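Local structure of phosphoribosyl-AMP cyclohydrolase (Medicago truncatula, 7BGM) at residues Y106-D111 / E119-A124; R154-D159 / L201-V206. The protein probably catalyses the second and third steps of histidine biosynthesis, hydrolysing phosphoribosyl-ATP to phosphoribosyl-AMP and diphosphate and then opening the adenine ring of phosphoribosyl-AMP. All blocks are in the same frame, centred on the assembly; numbering follows the deposited sequence.

Contact 1: residues Y106-D111 / E119-A124; sequences YTPVFD and EGNKLA
Tyr106 and Lys122 are joined by one backbone hydrogen bond, from Lys122 N to Tyr106 O at 3.0 Å. A CA-H...O contact runs the other way beside it, Tyr106 CA lying 3.1 Å from Lys122 O, so the two chains are clasped at this point. Segment 119-124 is itself irregular, yet the pairing goes one step further through a backbone bond between Ala124 and Tyr105. Among the side chains, Asn121 presents its amide nitrogen to the edge of the Tyr106 ring, near the ring plane, with ND2 3.5 Å from CD1. The amide is turned 56° from the ring and therefore neither stacks on it nor lies flat with it. Setting CG of the tyrosine between its backbone N and carbonyl carbon (chi1 51°) is what brings the CD1 and CE1 edge to this amide. Separately, Tyr106 CB meets Leu123 CD2 at 4.3 Å. Lys122 crosses Pro108 obliquely and, bent at its outer two torsions, brings NZ to 3.6 Å from Pro108 CB, beside CG. With an alanine here CG and CD are gone, and a gap is likely to be left beside Gly120 O and Lys122 NZ, CB alone remaining against the lysine. Charge adds a looser term: Asp111 OD2, on a poorly ordered side chain, approaches Lys122 NZ only to 4.4 Å, too far for a salt bridge. Thr107 and Pro108 also pair antiparallel with a strand of the second subunit; the arrangement is a loop hydrogen-bonded to a strand whose sheet runs on into that subunit, beside the zinc site of Cys97 and Cys104.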
loop_
_atom_site.group_PDB
_atom_site.type_symbol
_atom_site.label_atom_id
_atom_site.label_comp_id
_atom_site.label_asym_id
_atom_site.label_seq_id
_atom_site.Cartn_x
_atom_site.Cartn_y
_atom_site.Cartn_z
ATOM N N TYR A 106 -7.179 -12.631 -0.812
ATOM C CA TYR A 106 -8.598 -12.402 -0.581
ATOM C C TYR A 106 -9.179 -13.403 0.423
ATOM O O TYR A 106 -10.412 -13.565 0.493
ATOM C CB TYR A 106 -9.345 -12.485 -1.923
ATOM C CG TYR A 106 -9.016 -13.716 -2.690
ATOM C CD1 TYR A 106 -9.644 -14.926 -2.376
ATOM C CD2 TYR A 106 -8.124 -13.681 -3.764
ATOM C CE1 TYR A 106 -9.366 -16.068 -3.076
ATOM C CE2 TYR A 106 -7.821 -14.837 -4.483
ATOM C CZ TYR A 106 -8.455 -16.032 -4.132
ATOM O OH TYR A 106 -8.193 -17.213 -4.797
ATOM N N THR A 107 -8.335 -14.105 1.188
ATOM C CA THR A 107 -8.805 -15.129 2.115
ATOM C C THR A 107 -8.533 -14.653 3.541
ATOM O O THR A 107 -7.418 -14.817 4.064
ATOM C CB THR A 107 -8.100 -16.451 1.807
ATOM O OG1 THR A 107 -8.404 -16.836 0.430
ATOM C CG2 THR A 107 -8.551 -17.578 2.771
ATOM N N PRO A 108 -9.500 -14.006 4.195
ATOM C CA PRO A 108 -9.243 -13.443 5.535
ATOM C C PRO A 108 -9.410 -14.526 6.582
ATOM O O PRO A 108 -10.417 -15.228 6.604
ATOM C CB PRO A 108 -10.302 -12.345 5.675
ATOM C CG PRO A 108 -11.464 -12.835 4.797
ATOM C CD PRO A 108 -10.874 -13.744 3.726
ATOM N N VAL A 109 -8.406 -14.653 7.444
ATOM C CA VAL A 109 -8.377 -15.720 8.431
ATOM C C VAL A 109 -9.308 -15.421 9.595
ATOM O O VAL A 109 -9.999 -16.317 10.098
ATOM C CB VAL A 109 -6.931 -15.913 8.897
ATOM C CG1 VAL A 109 -6.922 -16.451 10.313
ATOM C CG2 VAL A 109 -6.173 -16.785 7.898
ATOM N N PHE A 110 -9.344 -14.167 10.049
ATOM C CA PHE A 110 -10.120 -13.846 11.242
ATOM C C PHE A 110 -11.609 -14.124 11.061
ATOM O O PHE A 110 -12.323 -14.289 12.058
ATOM C CB PHE A 110 -9.892 -12.385 11.633
ATOM C CG PHE A 110 -8.529 -12.120 12.219
ATOM C CD1 PHE A 110 -7.610 -13.139 12.359
ATOM C CD2 PHE A 110 -8.181 -10.849 12.650
ATOM C CE1 PHE A 110 -6.355 -12.894 12.908
ATOM C CE2 PHE A 110 -6.943 -10.601 13.202
ATOM C CZ PHE A 110 -6.025 -11.621 13.333
ATOM N N ASP A 111 -12.086 -14.204 9.812
ATOM C CA ASP A 111 -13.499 -14.470 9.556
ATOM C C ASP A 111 -13.909 -15.856 10.039
ATOM O O ASP A 111 -15.003 -16.029 10.592
ATOM C CB ASP A 111 -13.799 -14.323 8.062
ATOM C CG ASP A 111 -14.076 -12.884 7.655
ATOM O OD1 ASP A 111 -14.080 -11.997 8.539
ATOM O OD2 ASP A 111 -14.300 -12.643 6.446
ATOM N N GLU A 119 -19.002 -18.232 4.984
ATOM C CA GLU A 119 -17.668 -17.793 4.588
ATOM C C GLU A 119 -17.828 -16.671 3.573
ATOM O O GLU A 119 -18.873 -16.544 2.922
ATOM C CB GLU A 119 -16.843 -18.931 3.978
ATOM C CG GLU A 119 -16.645 -20.118 4.893
ATOM C CD GLU A 119 -16.136 -21.310 4.141
ATOM O OE1 GLU A 119 -15.079 -21.208 3.522
ATOM O OE2 GLU A 119 -16.819 -22.345 4.124
ATOM N N GLY A 120 -16.796 -15.833 3.457
ATOM C CA GLY A 120 -16.841 -14.759 2.495
ATOM C C GLY A 120 -15.457 -14.227 2.195
ATOM O O GLY A 120 -14.796 -13.636 3.063
ATOM N N ASN A 121 -15.000 -14.411 0.964
ATOM C CA ASN A 121 -13.708 -13.875 0.583
ATOM C C ASN A 121 -13.803 -12.363 0.364
ATOM O O ASN A 121 -14.858 -11.812 0.044
ATOM C CB ASN A 121 -13.182 -14.581 -0.675
ATOM C CG ASN A 121 -12.617 -15.987 -0.362
ATOM O OD1 ASN A 121 -12.367 -16.326 0.795
ATOM N ND2 ASN A 121 -12.456 -16.797 -1.381
ATOM N N LYS A 122 -12.694 -11.686 0.585
ATOM C CA LYS A 122 -12.642 -10.247 0.350
ATOM C C LYS A 122 -11.184 -9.860 0.195
ATOM O O LYS A 122 -10.329 -10.366 0.922
ATOM C CB LYS A 122 -13.302 -9.434 1.473
ATOM C CG LYS A 122 -12.628 -9.446 2.818
ATOM C CD LYS A 122 -12.908 -8.141 3.550
ATOM C CE LYS A 122 -12.952 -8.308 5.068
ATOM N NZ LYS A 122 -11.826 -9.102 5.613
ATOM N N LEU A 123 -10.903 -8.938 -0.732
ATOM C CA LEU A 123 -9.527 -8.492 -0.929
ATOM C C LEU A 123 -8.977 -7.861 0.345
ATOM O O LEU A 123 -9.671 -7.118 1.058
ATOM C CB LEU A 123 -9.453 -7.466 -2.063
ATOM C CG LEU A 123 -9.779 -7.872 -3.513
ATOM C CD1 LEU A 123 -9.806 -6.607 -4.298
ATOM C CD2 LEU A 123 -8.695 -8.814 -4.021
ATOM N N ALA A 124 -7.713 -8.151 0.625
ATOM C CA ALA A 124 -6.970 -7.346 1.596
ATOM C C ALA A 124 -6.890 -5.899 1.131
ATOM O O ALA A 124 -6.489 -5.628 -0.007
ATOM C CB ALA A 124 -5.571 -7.920 1.766
#

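Contact 2: residues R154-D159 / L201-V206; sequences RLLLND and LALKDV
Leu156 and Leu203 mark the nearest backbone approach, their CA atoms 6.8 Å apart where helix 151-156 ends against the last turn of helix 183-204, and no hydrogen bond crosses between the segments. Leu203 is the residue most in contact, meeting both Leu156 and Asp159. Its CG, anti to the carbonyl carbon (chi1 -66°), comes to 3.8 Å from Leu156 CD2, and the two methyls beyond it divide the work. CD2 meets Leu156 CD2 at 3.5 Å and also lies against Leu156 O, at 3.4 Å. The other branch, CD1, reaches the start of the following helix, 3.5 Å from Asp159 OD1, an apolar group against one carboxylate oxygen. Leu156 crosses Leu203 at a slant and uses the same CD2 a second time, in a looser apolar contact with Ala202 CB at 4.3 Å. Leu155, one residue earlier, packs on Tyr195, His196 and Val199 of the longer helix, while Leu162 meets Leu203 from helix 159-178. Both helices end here: Asn158 occupies the N-cap of helix 159-178, with weak bonds to its first turn, and Asp205 takes positive phi in a Schellman motif, with Val206 N bonded to Leu201 O at 3.0 Å. The result is leucine packing at one end of the helical pyrophosphohydrolase domain, of the MazG clan, where helix 151-156 passes into helix 159-178 against the end of helix 183-204.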
loop_
_atom_site.group_PDB
_atom_site.type_symbol
_atom_site.label_atom_id
_atom_site.label_comp_id
_atom_site.label_asym_id
_atom_site.label_seq_id
_atom_site.Cartn_x
_atom_site.Cartn_y
_atom_site.Cartn_z
ATOM N N ARG A 154 -26.805 9.017 2.359
ATOM C CA ARG A 154 -27.457 10.317 2.200
ATOM C C ARG A 154 -26.689 11.210 1.230
ATOM O O ARG A 154 -27.292 11.915 0.413
ATOM C CB ARG A 154 -27.590 11.019 3.555
ATOM C CG ARG A 154 -28.456 10.311 4.595
ATOM C CD ARG A 154 -28.327 10.983 5.971
ATOM N NE ARG A 154 -29.177 12.166 6.114
ATOM C CZ ARG A 154 -28.803 13.414 5.833
ATOM N NH1 ARG A 154 -27.584 13.667 5.378
ATOM N NH2 ARG A 154 -29.658 14.418 6.005
ATOM N N LEU A 155 -25.354 11.192 1.306
ATOM C CA LEU A 155 -24.541 12.039 0.436
ATOM C C LEU A 155 -24.531 11.528 -0.997
ATOM O O LEU A 155 -24.493 12.324 -1.943
ATOM C CB LEU A 155 -23.120 12.121 0.973
ATOM C CG LEU A 155 -22.934 12.874 2.290
ATOM C CD1 LEU A 155 -21.525 12.652 2.807
ATOM C CD2 LEU A 155 -23.195 14.352 2.094
ATOM N N LEU A 156 -24.579 10.209 -1.175
ATOM C CA LEU A 156 -24.626 9.639 -2.513
ATOM C C LEU A 156 -25.903 10.002 -3.241
ATOM O O LEU A 156 -25.919 9.983 -4.477
ATOM C CB LEU A 156 -24.503 8.117 -2.443
ATOM C CG LEU A 156 -23.115 7.605 -2.102
ATOM C CD1 LEU A 156 -23.203 6.132 -1.663
ATOM C CD2 LEU A 156 -22.200 7.773 -3.305
ATOM N N LEU A 157 -26.965 10.327 -2.502
ATOM C CA LEU A 157 -28.272 10.635 -3.069
ATOM C C LEU A 157 -28.618 12.116 -2.996
ATOM O O LEU A 157 -29.793 12.473 -3.105
ATOM C CB LEU A 157 -29.362 9.820 -2.369
ATOM C CG LEU A 157 -29.345 8.306 -2.585
ATOM C CD1 LEU A 157 -30.367 7.659 -1.687
ATOM C CD2 LEU A 157 -29.620 7.956 -4.039
ATOM N N ASN A 158 -27.632 12.990 -2.817
ATOM C CA ASN A 158 -27.931 14.424 -2.779
ATOM C C ASN A 158 -26.654 15.167 -3.178
ATOM O O ASN A 158 -25.875 15.586 -2.321
ATOM C CB ASN A 158 -28.434 14.847 -1.409
ATOM C CG ASN A 158 -28.833 16.316 -1.356
ATOM O OD1 ASN A 158 -28.653 17.065 -2.318
ATOM N ND2 ASN A 158 -29.367 16.734 -0.219
ATOM N N ASP A 159 -26.470 15.328 -4.495
ATOM C CA ASP A 159 -25.303 16.009 -5.058
ATOM C C ASP A 159 -25.068 17.382 -4.436
ATOM O O ASP A 159 -23.917 17.806 -4.249
ATOM C CB ASP A 159 -25.485 16.174 -6.569
ATOM C CG ASP A 159 -25.229 14.895 -7.339
ATOM O OD1 ASP A 159 -24.914 13.859 -6.715
ATOM O OD2 ASP A 159 -25.338 14.935 -8.585
ATOM N N LEU A 201 -16.017 10.933 -5.863
ATOM C CA LEU A 201 -15.356 9.999 -6.778
ATOM C C LEU A 201 -16.238 8.793 -7.067
ATOM O O LEU A 201 -16.313 8.327 -8.216
ATOM C CB LEU A 201 -14.017 9.535 -6.204
ATOM C CG LEU A 201 -12.920 10.577 -5.994
ATOM C CD1 LEU A 201 -11.636 9.890 -5.534
ATOM C CD2 LEU A 201 -12.671 11.371 -7.276
ATOM N N ALA A 202 -16.917 8.272 -6.038
ATOM C CA ALA A 202 -17.801 7.128 -6.252
ATOM C C ALA A 202 -18.925 7.461 -7.227
ATOM O O ALA A 202 -19.263 6.652 -8.108
ATOM C CB ALA A 202 -18.380 6.651 -4.922
ATOM N N LEU A 203 -19.521 8.646 -7.087
ATOM C CA LEU A 203 -20.584 9.051 -8.007
ATOM C C LEU A 203 -20.080 9.189 -9.447
ATOM O O LEU A 203 -20.840 8.929 -10.396
ATOM C CB LEU A 203 -21.224 10.358 -7.521
ATOM C CG LEU A 203 -21.996 10.277 -6.200
ATOM C CD1 LEU A 203 -22.466 11.639 -5.724
ATOM C CD2 LEU A 203 -23.185 9.305 -6.343
ATOM N N LYS A 204 -18.808 9.560 -9.633
ATOM C CA LYS A 204 -18.214 9.740 -10.958
ATOM C C LYS A 204 -17.519 8.490 -11.493
ATOM O O LYS A 204 -16.978 8.529 -12.608
ATOM C CB LYS A 204 -17.206 10.897 -10.939
ATOM C CG LYS A 204 -17.825 12.255 -10.594
ATOM C CD LYS A 204 -18.910 12.709 -11.608
ATOM C CE LYS A 204 -18.334 12.920 -13.011
ATOM N NZ LYS A 204 -19.395 13.341 -14.031
ATOM N N ASP A 205 -17.510 7.398 -10.728
ATOM C CA ASP A 205 -16.914 6.134 -11.159
ATOM C C ASP A 205 -15.396 6.273 -11.306
ATOM O O ASP A 205 -14.789 5.700 -12.216
ATOM C CB ASP A 205 -17.560 5.631 -12.463
ATOM C CG ASP A 205 -17.308 4.154 -12.717
ATOM O OD1 ASP A 205 -16.924 3.435 -11.769
ATOM O OD2 ASP A 205 -17.497 3.709 -13.874
ATOM N N VAL A 206 -14.785 7.061 -10.420
ATOM C CA VAL A 206 -13.334 7.271 -10.398
ATOM C C VAL A 206 -12.742 6.523 -9.215
ATOM O O VAL A 206 -13.224 6.651 -8.085
ATOM C CB VAL A 206 -12.970 8.765 -10.333
ATOM C CG1 VAL A 206 -11.463 8.915 -10.217
ATOM C CG2 VAL A 206 -13.463 9.449 -11.603
#

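In the fold
Contact 1 and contact 2 lie in the two enzymatic parts of a bifunctional chain. Their centres are 27 Å apart and their nearest atoms about 14 Å, so they do not touch, and contact 1 closes before contact 2 opens. The first borders the cyclohydrolase metal site: the side chain of Tyr106 is about 5 Å from a bound zinc ion. The second belongs to the pyrophosphohydrolase part, where the side chain of Leu155 is about 11 Å from a zinc ion and about 4 Å from that of Trp151, at which AMP has been seen in a crystal structure of this protein, although none is bound to this chain. What they share is the dimer, since both reach the second subunit.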